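Local structure of glycosyl hydrolases family 2, sugar binding domain protein (Bacteroides uniformis str. 3978 T3 ii, 6D1P) at residues R30-W35 / Y191-L196; G220-D225 / Q301-R306; T348-I353 / L379-W384. The protein is a beta-glucuronidase of glycoside hydrolase family 2 from a human gut bacterium, and probably releases glucuronic acid from glycosides. All blocks are in the same frame, centred on the assembly; numbering follows the deposited sequence.

Interaction 1 (R30-W35 / Y191-L196); sequences RLTEHW and YRYVNL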
loop_
_atom_site.group_PDB
_atom_site.type_symbol
_atom_site.label_atom_id
_atom_site.label_comp_id
_atom_site.label_asym_id
_atom_site.label_seq_id
_atom_site.Cartn_x
_atom_site.Cartn_y
_atom_site.Cartn_z
ATOM N N ARG A 30 -8.434 -19.455 -21.941
ATOM C CA ARG A 30 -7.985 -18.797 -20.725
ATOM C C ARG A 30 -6.905 -17.777 -21.073
ATOM O O ARG A 30 -5.889 -18.118 -21.695
ATOM C CB ARG A 30 -7.432 -19.816 -19.735
ATOM C CG ARG A 30 -8.455 -20.698 -19.122
ATOM C CD ARG A 30 -7.800 -21.665 -18.190
ATOM N NE ARG A 30 -8.801 -22.480 -17.518
ATOM C CZ ARG A 30 -8.517 -23.548 -16.782
ATOM N NH1 ARG A 30 -7.252 -23.941 -16.624
ATOM N NH2 ARG A 30 -9.504 -24.228 -16.209
ATOM N N LEU A 31 -7.130 -16.533 -20.661
ATOM C CA LEU A 31 -6.166 -15.453 -20.804
ATOM C C LEU A 31 -5.312 -15.429 -19.545
ATOM O O LEU A 31 -5.652 -14.786 -18.557
ATOM C CB LEU A 31 -6.890 -14.130 -21.011
ATOM C CG LEU A 31 -7.970 -14.168 -22.095
ATOM C CD1 LEU A 31 -8.702 -12.867 -22.154
ATOM C CD2 LEU A 31 -7.348 -14.477 -23.454
ATOM N N THR A 32 -4.191 -16.140 -19.562
ATOM C CA THR A 32 -3.310 -16.108 -18.405
ATOM C C THR A 32 -2.044 -15.274 -18.607
ATOM O O THR A 32 -1.482 -14.796 -17.614
ATOM C CB THR A 32 -2.923 -17.537 -17.983
ATOM O OG1 THR A 32 -2.043 -18.130 -18.944
ATOM C CG2 THR A 32 -4.167 -18.417 -17.845
ATOM N N GLU A 33 -1.597 -15.040 -19.842
ATOM C CA GLU A 33 -0.268 -14.482 -20.072
ATOM C C GLU A 33 -0.303 -13.002 -20.449
ATOM O O GLU A 33 -1.279 -12.498 -21.006
ATOM C CB GLU A 33 0.470 -15.239 -21.179
ATOM C CG GLU A 33 0.342 -16.727 -21.137
ATOM C CD GLU A 33 1.048 -17.304 -19.959
ATOM O OE1 GLU A 33 2.205 -16.899 -19.727
ATOM O OE2 GLU A 33 0.443 -18.155 -19.260
ATOM N N HIS A 34 0.798 -12.318 -20.130
ATOM C CA HIS A 34 1.129 -11.004 -20.678
ATOM C C HIS A 34 0.171 -9.927 -20.192
ATOM O O HIS A 34 -0.251 -9.057 -20.957
ATOM C CB HIS A 34 1.172 -11.045 -22.208
ATOM C CG HIS A 34 1.947 -12.207 -22.747
ATOM N ND1 HIS A 34 1.371 -13.192 -23.521
ATOM C CD2 HIS A 34 3.246 -12.559 -22.594
ATOM C CE1 HIS A 34 2.285 -14.094 -23.831
ATOM N NE2 HIS A 34 3.431 -13.735 -23.278
ATOM N N TRP A 35 -0.163 -9.970 -18.914
ATOM C CA TRP A 35 -0.934 -8.902 -18.305
ATOM C C TRP A 35 -0.002 -7.975 -17.537
ATOM O O TRP A 35 1.047 -8.385 -17.043
ATOM C CB TRP A 35 -1.987 -9.450 -17.351
ATOM C CG TRP A 35 -3.144 -10.145 -17.966
ATOM C CD1 TRP A 35 -3.248 -11.483 -18.261
ATOM C CD2 TRP A 35 -4.404 -9.557 -18.312
ATOM N NE1 TRP A 35 -4.501 -11.754 -18.772
ATOM C CE2 TRP A 35 -5.223 -10.587 -18.818
ATOM C CE3 TRP A 35 -4.915 -8.259 -18.243
ATOM C CZ2 TRP A 35 -6.516 -10.361 -19.255
ATOM C CZ3 TRP A 35 -6.213 -8.037 -18.677
ATOM C CH2 TRP A 35 -6.998 -9.089 -19.174
ATOM N N TYR A 191 -8.693 -13.190 -9.519
ATOM C CA TYR A 191 -8.170 -14.379 -8.878
ATOM C C TYR A 191 -8.806 -15.650 -9.399
ATOM O O TYR A 191 -8.417 -16.740 -8.973
ATOM C CB TYR A 191 -8.325 -14.270 -7.362
ATOM C CG TYR A 191 -9.659 -13.739 -6.850
ATOM C CD1 TYR A 191 -10.838 -14.472 -7.006
ATOM C CD2 TYR A 191 -9.727 -12.530 -6.148
ATOM C CE1 TYR A 191 -12.050 -14.003 -6.511
ATOM C CE2 TYR A 191 -10.916 -12.060 -5.645
ATOM C CZ TYR A 191 -12.085 -12.795 -5.830
ATOM O OH TYR A 191 -13.282 -12.326 -5.328
ATOM N N ARG A 192 -9.764 -15.546 -10.312
ATOM C CA ARG A 192 -10.232 -16.697 -11.067
ATOM C C ARG A 192 -10.062 -16.393 -12.542
ATOM O O ARG A 192 -9.996 -15.228 -12.946
ATOM C CB ARG A 192 -11.697 -17.058 -10.787
ATOM C CG ARG A 192 -11.952 -17.502 -9.399
ATOM C CD ARG A 192 -13.384 -17.966 -9.276
ATOM N NE ARG A 192 -13.769 -18.072 -7.879
ATOM C CZ ARG A 192 -15.012 -17.957 -7.442
ATOM N NH1 ARG A 192 -15.987 -17.739 -8.308
ATOM N NH2 ARG A 192 -15.284 -18.058 -6.145
ATOM N N TYR A 193 -10.022 -17.467 -13.327
ATOM C CA TYR A 193 -9.702 -17.374 -14.740
ATOM C C TYR A 193 -10.606 -16.397 -15.473
ATOM O O TYR A 193 -11.815 -16.307 -15.218
ATOM C CB TYR A 193 -9.814 -18.752 -15.387
ATOM C CG TYR A 193 -8.746 -19.708 -14.906
ATOM C CD1 TYR A 193 -7.395 -19.420 -15.101
ATOM C CD2 TYR A 193 -9.085 -20.899 -14.262
ATOM C CE1 TYR A 193 -6.416 -20.281 -14.662
ATOM C CE2 TYR A 193 -8.117 -21.769 -13.834
ATOM C CZ TYR A 193 -6.781 -21.457 -14.026
ATOM O OH TYR A 193 -5.799 -22.320 -13.579
ATOM N N VAL A 194 -9.995 -15.666 -16.396
ATOM C CA VAL A 194 -10.700 -14.882 -17.396
ATOM C C VAL A 194 -10.559 -15.613 -18.724
ATOM O O VAL A 194 -9.469 -16.087 -19.065
ATOM C CB VAL A 194 -10.148 -13.443 -17.480
ATOM C CG1 VAL A 194 -10.949 -12.631 -18.466
ATOM C CG2 VAL A 194 -10.196 -12.795 -16.113
ATOM N N ASN A 195 -11.668 -15.712 -19.459
ATOM C CA ASN A 195 -11.739 -16.458 -20.707
ATOM C C ASN A 195 -12.162 -15.549 -21.847
ATOM O O ASN A 195 -13.060 -14.717 -21.688
ATOM C CB ASN A 195 -12.730 -17.624 -20.597
ATOM C CG ASN A 195 -12.417 -18.526 -19.442
ATOM O OD1 ASN A 195 -11.268 -18.957 -19.271
ATOM N ND2 ASN A 195 -13.420 -18.801 -18.614
ATOM N N LEU A 196 -11.507 -15.707 -22.993
ATOM C CA LEU A 196 -11.980 -15.139 -24.251
ATOM C C LEU A 196 -12.867 -16.166 -24.946
ATOM O O LEU A 196 -12.462 -17.324 -25.120
ATOM C CB LEU A 196 -10.795 -14.756 -25.141
ATOM C CG LEU A 196 -11.127 -14.094 -26.474
ATOM C CD1 LEU A 196 -11.827 -12.762 -26.248
ATOM C CD2 LEU A 196 -9.845 -13.915 -27.281
HETATM O O HOH W 1 -11.102 -21.493 -17.504
HETATM O O HOH W 2 -7.212 -15.817 -16.387
#
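Arg-30 and Tyr-193 both set CG opposite their own carbonyl carbon (chi1 -71° and -68°), and Arg-30 then runs fully extended from CG to NE, a combination that lays its guanidinium flat over one face of the tyrosine ring. The two planes are only 8° apart and their centres 3.8 Å. Arg-30 CZ lies 3.5 Å from Tyr-193 CE2, a cation-pi stack, while Arg-30 CD sits over the same face as a CH-pi donor. Beyond the stack, Arg-30 NH2 forms a salt bridge to Glu-343 OE1, and Tyr-193 OH is hydrogen-bonded to Glu-343 N, where a helix of the TIM barrel begins; both polar ends therefore point into another domain.

Behind them is an antiparallel edge of the sugar-binding domain, a beta-sandwich: strand 28-30 borders strand 194-199, and Arg-30 and Asn-195 form a non-hydrogen-bonded pair with CA atoms 4.4 Å apart. Their side chains lie alongside each other, Asn-195 OD1 being 3.3 Å from Arg-30 CG, and Asn-195 ND2 is held by Glu-112. One step on, Leu-31 N donates to Val-194 O at 2.9 Å, and a water joins Leu-31 O to Val-194 N where the strands part. Leu-31 O also takes the indole NE1 of Trp-35, which comes from above the carbonyl plane at 3.3 Å. The side chain of Leu-31 packs between the two sheets, against Leu-109 of strand 106-111 and Leu-96 of strand 89-96, with Leu-31 CD2 3.8 Å from Leu-196 CB.

Interaction 2 (G220-D225 / Q301-R306); sequences GSISID and QHFGFR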
loop_
_atom_site.group_PDB
_atom_site.type_symbol
_atom_site.label_atom_id
_atom_site.label_comp_id
_atom_site.label_asym_id
_atom_site.label_seq_id
_atom_site.Cartn_x
_atom_site.Cartn_y
_atom_site.Cartn_z
ATOM N N GLY A 220 -35.929 -43.058 -13.936
ATOM C CA GLY A 220 -35.309 -41.757 -13.974
ATOM C C GLY A 220 -36.001 -40.900 -15.003
ATOM O O GLY A 220 -36.514 -41.387 -16.015
ATOM N N SER A 221 -36.015 -39.610 -14.728
ATOM C CA SER A 221 -36.567 -38.637 -15.647
ATOM C C SER A 221 -35.547 -37.524 -15.852
ATOM O O SER A 221 -34.845 -37.140 -14.914
ATOM C CB SER A 221 -37.879 -38.087 -15.106
ATOM O OG SER A 221 -38.701 -37.685 -16.178
ATOM N N ILE A 222 -35.452 -37.027 -17.083
ATOM C CA ILE A 222 -34.547 -35.940 -17.437
ATOM C C ILE A 222 -35.390 -34.861 -18.087
ATOM O O ILE A 222 -35.754 -34.977 -19.258
ATOM C CB ILE A 222 -33.424 -36.383 -18.381
ATOM C CG1 ILE A 222 -32.724 -37.636 -17.856
ATOM C CG2 ILE A 222 -32.416 -35.245 -18.574
ATOM C CD1 ILE A 222 -31.744 -38.241 -18.846
ATOM N N SER A 223 -35.683 -33.798 -17.354
ATOM C CA SER A 223 -36.287 -32.621 -17.954
ATOM C C SER A 223 -35.171 -31.661 -18.355
ATOM O O SER A 223 -34.266 -31.392 -17.562
ATOM C CB SER A 223 -37.269 -31.965 -16.985
ATOM O OG SER A 223 -37.643 -30.680 -17.445
ATOM N N ILE A 224 -35.218 -31.172 -19.592
ATOM C CA ILE A 224 -34.165 -30.324 -20.136
ATOM C C ILE A 224 -34.795 -29.073 -20.730
ATOM O O ILE A 224 -35.609 -29.164 -21.657
ATOM C CB ILE A 224 -33.325 -31.056 -21.191
ATOM C CG1 ILE A 224 -32.573 -32.203 -20.539
ATOM C CG2 ILE A 224 -32.337 -30.116 -21.832
ATOM C CD1 ILE A 224 -31.609 -32.874 -21.466
ATOM N N ASP A 225 -34.402 -27.910 -20.213
ATOM C CA ASP A 225 -34.868 -26.617 -20.698
ATOM C C ASP A 225 -33.701 -25.863 -21.314
ATOM O O ASP A 225 -32.643 -25.734 -20.690
ATOM C CB ASP A 225 -35.486 -25.794 -19.569
ATOM C CG ASP A 225 -36.588 -26.540 -18.846
ATOM O OD1 ASP A 225 -37.410 -27.187 -19.533
ATOM O OD2 ASP A 225 -36.625 -26.495 -17.595
ATOM N N GLN A 301 -22.566 -31.057 -20.974
ATOM C CA GLN A 301 -22.996 -30.848 -19.599
ATOM C C GLN A 301 -23.045 -32.180 -18.870
ATOM O O GLN A 301 -23.593 -33.153 -19.396
ATOM C CB GLN A 301 -24.377 -30.195 -19.561
ATOM C CG GLN A 301 -24.461 -28.901 -20.308
ATOM C CD GLN A 301 -23.972 -27.754 -19.470
ATOM O OE1 GLN A 301 -24.199 -27.723 -18.254
ATOM N NE2 GLN A 301 -23.282 -26.805 -20.106
ATOM N N HIS A 302 -22.498 -32.222 -17.659
ATOM C CA HIS A 302 -22.683 -33.384 -16.809
ATOM C C HIS A 302 -23.879 -33.190 -15.886
ATOM O O HIS A 302 -24.310 -32.070 -15.607
ATOM C CB HIS A 302 -21.437 -33.665 -15.979
ATOM C CG HIS A 302 -20.217 -33.921 -16.802
ATOM N ND1 HIS A 302 -19.523 -32.913 -17.441
ATOM C CD2 HIS A 302 -19.572 -35.074 -17.100
ATOM C CE1 HIS A 302 -18.497 -33.435 -18.090
ATOM N NE2 HIS A 302 -18.504 -34.744 -17.901
ATOM N N PHE A 303 -24.421 -34.310 -15.423
ATOM C CA PHE A 303 -25.471 -34.303 -14.414
ATOM C C PHE A 303 -25.509 -35.687 -13.776
ATOM O O PHE A 303 -24.715 -36.569 -14.119
ATOM C CB PHE A 303 -26.821 -33.907 -15.017
ATOM C CG PHE A 303 -27.272 -34.802 -16.131
ATOM C CD1 PHE A 303 -26.856 -34.568 -17.432
ATOM C CD2 PHE A 303 -28.109 -35.876 -15.876
ATOM C CE1 PHE A 303 -27.266 -35.380 -18.464
ATOM C CE2 PHE A 303 -28.538 -36.698 -16.903
ATOM C CZ PHE A 303 -28.114 -36.453 -18.203
ATOM N N GLY A 304 -26.434 -35.873 -12.847
ATOM C CA GLY A 304 -26.468 -37.090 -12.056
ATOM C C GLY A 304 -27.862 -37.410 -11.564
ATOM O O GLY A 304 -28.676 -36.517 -11.300
ATOM N N PHE A 305 -28.135 -38.703 -11.440
ATOM C CA PHE A 305 -29.376 -39.197 -10.865
ATOM C C PHE A 305 -29.132 -39.489 -9.392
ATOM O O PHE A 305 -28.308 -40.337 -9.051
ATOM C CB PHE A 305 -29.868 -40.445 -11.614
ATOM C CG PHE A 305 -30.345 -40.160 -13.026
ATOM C CD1 PHE A 305 -29.479 -40.268 -14.103
ATOM C CD2 PHE A 305 -31.651 -39.769 -13.267
ATOM C CE1 PHE A 305 -29.910 -39.994 -15.385
ATOM C CE2 PHE A 305 -32.089 -39.502 -14.553
ATOM C CZ PHE A 305 -31.214 -39.616 -15.610
ATOM N N ARG A 306 -29.838 -38.788 -8.520
ATOM C CA ARG A 306 -29.718 -39.073 -7.101
ATOM C C ARG A 306 -30.989 -38.613 -6.410
ATOM O O ARG A 306 -31.710 -37.749 -6.904
ATOM C CB ARG A 306 -28.490 -38.400 -6.489
ATOM C CG ARG A 306 -28.313 -36.953 -6.933
ATOM C CD ARG A 306 -28.074 -36.067 -5.755
ATOM N NE ARG A 306 -28.089 -34.650 -6.106
ATOM C CZ ARG A 306 -29.185 -33.953 -6.399
ATOM N NH1 ARG A 306 -30.372 -34.547 -6.428
ATOM N NH2 ARG A 306 -29.101 -32.660 -6.669
#
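Residues 220-225 and 301-306 run in roughly opposing directions, and no hydrogen bond joins them; even at the closest approach of the backbones, Gly-220 CA and Phe-305 CA are 7.2 Å apart. Residues 301-303 belong to strand 295-303 of the facing sheet, and the chain then leaves it as a loop carrying Phe-305. The segments are joined by side chains alone, as across the core of a beta-sandwich, consistent with the immunoglobulin-like domain that family 2 glycosidases carry between the sugar-binding domain and the barrel.

Ile-222 is the central piece. With CG1 opposite its carbonyl carbon (chi1 -50°), its ethyl arm reaches across at about a right angle to Phe-305. Ile-222 CG1 meets Phe-305 CZ at 3.4 Å, at the ring edge and near its plane, and Ile-222 CD1 approaches the same CZ at 3.6 Å. The methyl also lies 4.1 Å from Phe-303 CE2, and so touches both rings. Phe-305 reaches back to the strand itself: its CE2 is 3.6 Å from Ser-221 O and 4.0 Å from Gly-220 CA. Gly-220 leaves room for this ring, since a CB there would lie 2.9 Å from Phe-305 CE2. Cutting Ile-222 back to an alanine is likely to leave Phe-305 CZ and Phe-303 CE2 without their aliphatic neighbour and to open a gap beside the two rings.

Strand 219-229 is the middle of its sheet, between strands 203-213 and 263-271, whose Ala-211 and Leu-270 also touch Phe-305. From the facing sheet, Tyr-284 meets Phe-305 edge-to-face, and Cys-286 of strand 284-292 packs on Phe-303.

Interaction 3 (T348-I353 / L379-W384); sequences TEMQQI and LGLLVW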
loop_
_atom_site.group_PDB
_atom_site.type_symbol
_atom_site.label_atom_id
_atom_site.label_comp_id
_atom_site.label_asym_id
_atom_site.label_seq_id
_atom_site.Cartn_x
_atom_site.Cartn_y
_atom_site.Cartn_z
ATOM N N THR A 348 -5.312 -30.993 -6.674
ATOM C CA THR A 348 -4.518 -31.538 -5.583
ATOM C C THR A 348 -5.283 -31.494 -4.267
ATOM O O THR A 348 -5.297 -32.474 -3.511
ATOM C CB THR A 348 -3.206 -30.757 -5.470
ATOM O OG1 THR A 348 -2.415 -30.992 -6.639
ATOM C CG2 THR A 348 -2.435 -31.189 -4.231
ATOM N N GLU A 349 -5.941 -30.360 -3.986
ATOM C CA GLU A 349 -6.576 -30.171 -2.684
ATOM C C GLU A 349 -7.840 -31.006 -2.560
ATOM O O GLU A 349 -8.060 -31.671 -1.540
ATOM C CB GLU A 349 -6.880 -28.691 -2.459
ATOM C CG GLU A 349 -7.787 -28.397 -1.264
ATOM C CD GLU A 349 -8.174 -26.913 -1.193
ATOM O OE1 GLU A 349 -7.707 -26.146 -2.085
ATOM O OE2 GLU A 349 -8.939 -26.517 -0.272
ATOM N N MET A 350 -8.688 -30.978 -3.583
ATOM C CA MET A 350 -9.913 -31.773 -3.533
ATOM C C MET A 350 -9.596 -33.263 -3.403
ATOM O O MET A 350 -10.224 -33.970 -2.602
ATOM C CB MET A 350 -10.777 -31.483 -4.763
ATOM C CG MET A 350 -11.191 -30.014 -4.897
ATOM S SD MET A 350 -11.932 -29.339 -3.389
ATOM C CE MET A 350 -13.369 -30.387 -3.212
ATOM N N GLN A 351 -8.579 -33.748 -4.128
ATOM C CA GLN A 351 -8.137 -35.131 -3.937
ATOM C C GLN A 351 -7.712 -35.382 -2.498
ATOM O O GLN A 351 -8.046 -36.422 -1.922
ATOM C CB GLN A 351 -6.988 -35.477 -4.893
ATOM C CG GLN A 351 -7.431 -36.223 -6.141
ATOM C CD GLN A 351 -6.293 -36.481 -7.122
ATOM O OE1 GLN A 351 -5.275 -37.100 -6.774
ATOM N NE2 GLN A 351 -6.467 -36.013 -8.366
ATOM N N GLN A 352 -6.977 -34.447 -1.900
ATOM C CA GLN A 352 -6.547 -34.631 -0.519
ATOM C C GLN A 352 -7.748 -34.776 0.409
ATOM O O GLN A 352 -7.720 -35.560 1.372
ATOM C CB GLN A 352 -5.679 -33.448 -0.096
ATOM C CG GLN A 352 -4.605 -33.753 0.942
ATOM C CD GLN A 352 -3.777 -32.503 1.286
ATOM O OE1 GLN A 352 -4.177 -31.386 0.964
ATOM N NE2 GLN A 352 -2.637 -32.691 1.943
ATOM N N ILE A 353 -8.815 -34.028 0.122
ATOM C CA ILE A 353 -10.033 -34.093 0.919
ATOM C C ILE A 353 -10.722 -35.437 0.711
ATOM O O ILE A 353 -11.051 -36.140 1.678
ATOM C CB ILE A 353 -10.959 -32.913 0.559
ATOM C CG1 ILE A 353 -10.290 -31.590 0.950
ATOM C CG2 ILE A 353 -12.330 -33.084 1.198
ATOM C CD1 ILE A 353 -11.117 -30.367 0.706
ATOM N N LEU A 379 -15.257 -36.488 -7.994
ATOM C CA LEU A 379 -14.691 -37.337 -6.960
ATOM C C LEU A 379 -15.746 -37.905 -6.036
ATOM O O LEU A 379 -15.509 -38.937 -5.394
ATOM C CB LEU A 379 -13.687 -36.556 -6.122
ATOM C CG LEU A 379 -12.579 -35.847 -6.897
ATOM C CD1 LEU A 379 -11.710 -34.997 -5.941
ATOM C CD2 LEU A 379 -11.747 -36.863 -7.671
ATOM N N GLY A 380 -16.887 -37.248 -5.921
ATOM C CA GLY A 380 -17.900 -37.750 -5.022
ATOM C C GLY A 380 -17.926 -37.009 -3.708
ATOM O O GLY A 380 -17.550 -37.549 -2.663
ATOM N N LEU A 381 -18.379 -35.756 -3.758
ATOM C CA LEU A 381 -18.523 -34.927 -2.571
ATOM C C LEU A 381 -19.840 -34.190 -2.680
ATOM O O LEU A 381 -20.052 -33.441 -3.639
ATOM C CB LEU A 381 -17.370 -33.924 -2.435
ATOM C CG LEU A 381 -15.988 -34.510 -2.154
ATOM C CD1 LEU A 381 -14.936 -33.389 -2.060
ATOM C CD2 LEU A 381 -15.994 -35.342 -0.880
ATOM N N LEU A 382 -20.719 -34.405 -1.708
ATOM C CA LEU A 382 -21.927 -33.604 -1.631
ATOM C C LEU A 382 -21.565 -32.176 -1.216
ATOM O O LEU A 382 -20.542 -31.945 -0.562
ATOM C CB LEU A 382 -22.917 -34.242 -0.656
ATOM C CG LEU A 382 -23.600 -35.501 -1.201
ATOM C CD1 LEU A 382 -24.143 -36.340 -0.082
ATOM C CD2 LEU A 382 -24.705 -35.117 -2.161
ATOM N N VAL A 383 -22.421 -31.216 -1.590
ATOM C CA VAL A 383 -22.086 -29.794 -1.513
ATOM C C VAL A 383 -23.202 -28.987 -0.860
ATOM O O VAL A 383 -24.384 -29.149 -1.201
ATOM C CB VAL A 383 -21.780 -29.208 -2.901
ATOM C CG1 VAL A 383 -21.580 -27.705 -2.790
ATOM C CG2 VAL A 383 -20.555 -29.894 -3.511
ATOM N N TRP A 384 -22.804 -28.111 0.076
ATOM C CA TRP A 384 -23.581 -26.989 0.594
ATOM C C TRP A 384 -22.870 -25.731 0.108
ATOM O O TRP A 384 -21.703 -25.507 0.441
ATOM C CB TRP A 384 -23.658 -27.062 2.130
ATOM C CG TRP A 384 -24.106 -25.817 2.960
ATOM C CD1 TRP A 384 -24.081 -24.504 2.572
ATOM C CD2 TRP A 384 -24.596 -25.812 4.323
ATOM N NE1 TRP A 384 -24.534 -23.692 3.589
ATOM C CE2 TRP A 384 -24.851 -24.464 4.674
ATOM C CE3 TRP A 384 -24.845 -26.811 5.272
ATOM C CZ2 TRP A 384 -25.347 -24.093 5.937
ATOM C CZ3 TRP A 384 -25.313 -26.447 6.518
ATOM C CH2 TRP A 384 -25.571 -25.097 6.844
#
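Met-350 ends its bent side chain against Leu-381, with CE 3.6 Å from Leu-381 CD1. The bends at chi2 (-51°) and chi3 (-62°) curl the thioether round, and the methyl meets the leucine obliquely. One helical turn on, Ile-353 contributes the other half of the seat: its CG2 lies 4.2 Å from the same Leu-381 CD1, so a single leucine methyl is shared by two residues on one face of helix 343-356.

Leu-379 works on the helix backbone instead. Its CD1 rests 3.7 Å from Met-350 C and 3.8 Å from Gln-351 N, close over that peptide unit, and touches Met-350 CB at a similar distance. Between the two leucines the chain leaves helix 370-379 and turns through Gly-380, whose positive phi (101°) would press a CB against the preceding carbonyl oxygen. Lys-354, just beyond the 348-353 segment, hydrogen-bonds through NZ to the carbonyl oxygens of both Leu-379 and Gly-380.

Both segments lie in the TIM barrel domain: helix 343-356 packs beside helix 370-379, where Met-350 also touches Ile-372, Leu-375 and Cys-376, and the chain then enters strand 382-386, parallel to strand 360-362. Ile-353 also touches Ile-361 of that neighbouring strand.

No hydrogen bond or ion pair crosses between the two segments; methyl groups and a thioether arm do the work, which makes this a contact of shape and hydrophobic burial, with the polar peptide groups at the turn served by Lys-354 at its border.

Read from the N terminus, the three contacts come in series, and none nests in or crosses another. Interaction 1 joins strand 28-30 to strand 194-199, closing most of the sugar-binding domain into one long loop. Interaction 2 follows, closing the immunoglobulin-like domain across its two sheets, and interaction 3 closes a short loop inside the TIM barrel. Their centres stand 21 to 31 Å apart and no two touch, though interactions 2 and 3 come within about 5 Å at their nearest atoms. Helices 343-356 and 370-379 link interactions 1 and 3: Glu-343 and Ile-371 meet Arg-30 and Tyr-193 of interaction 1, while further along the same helices pack at interaction 3.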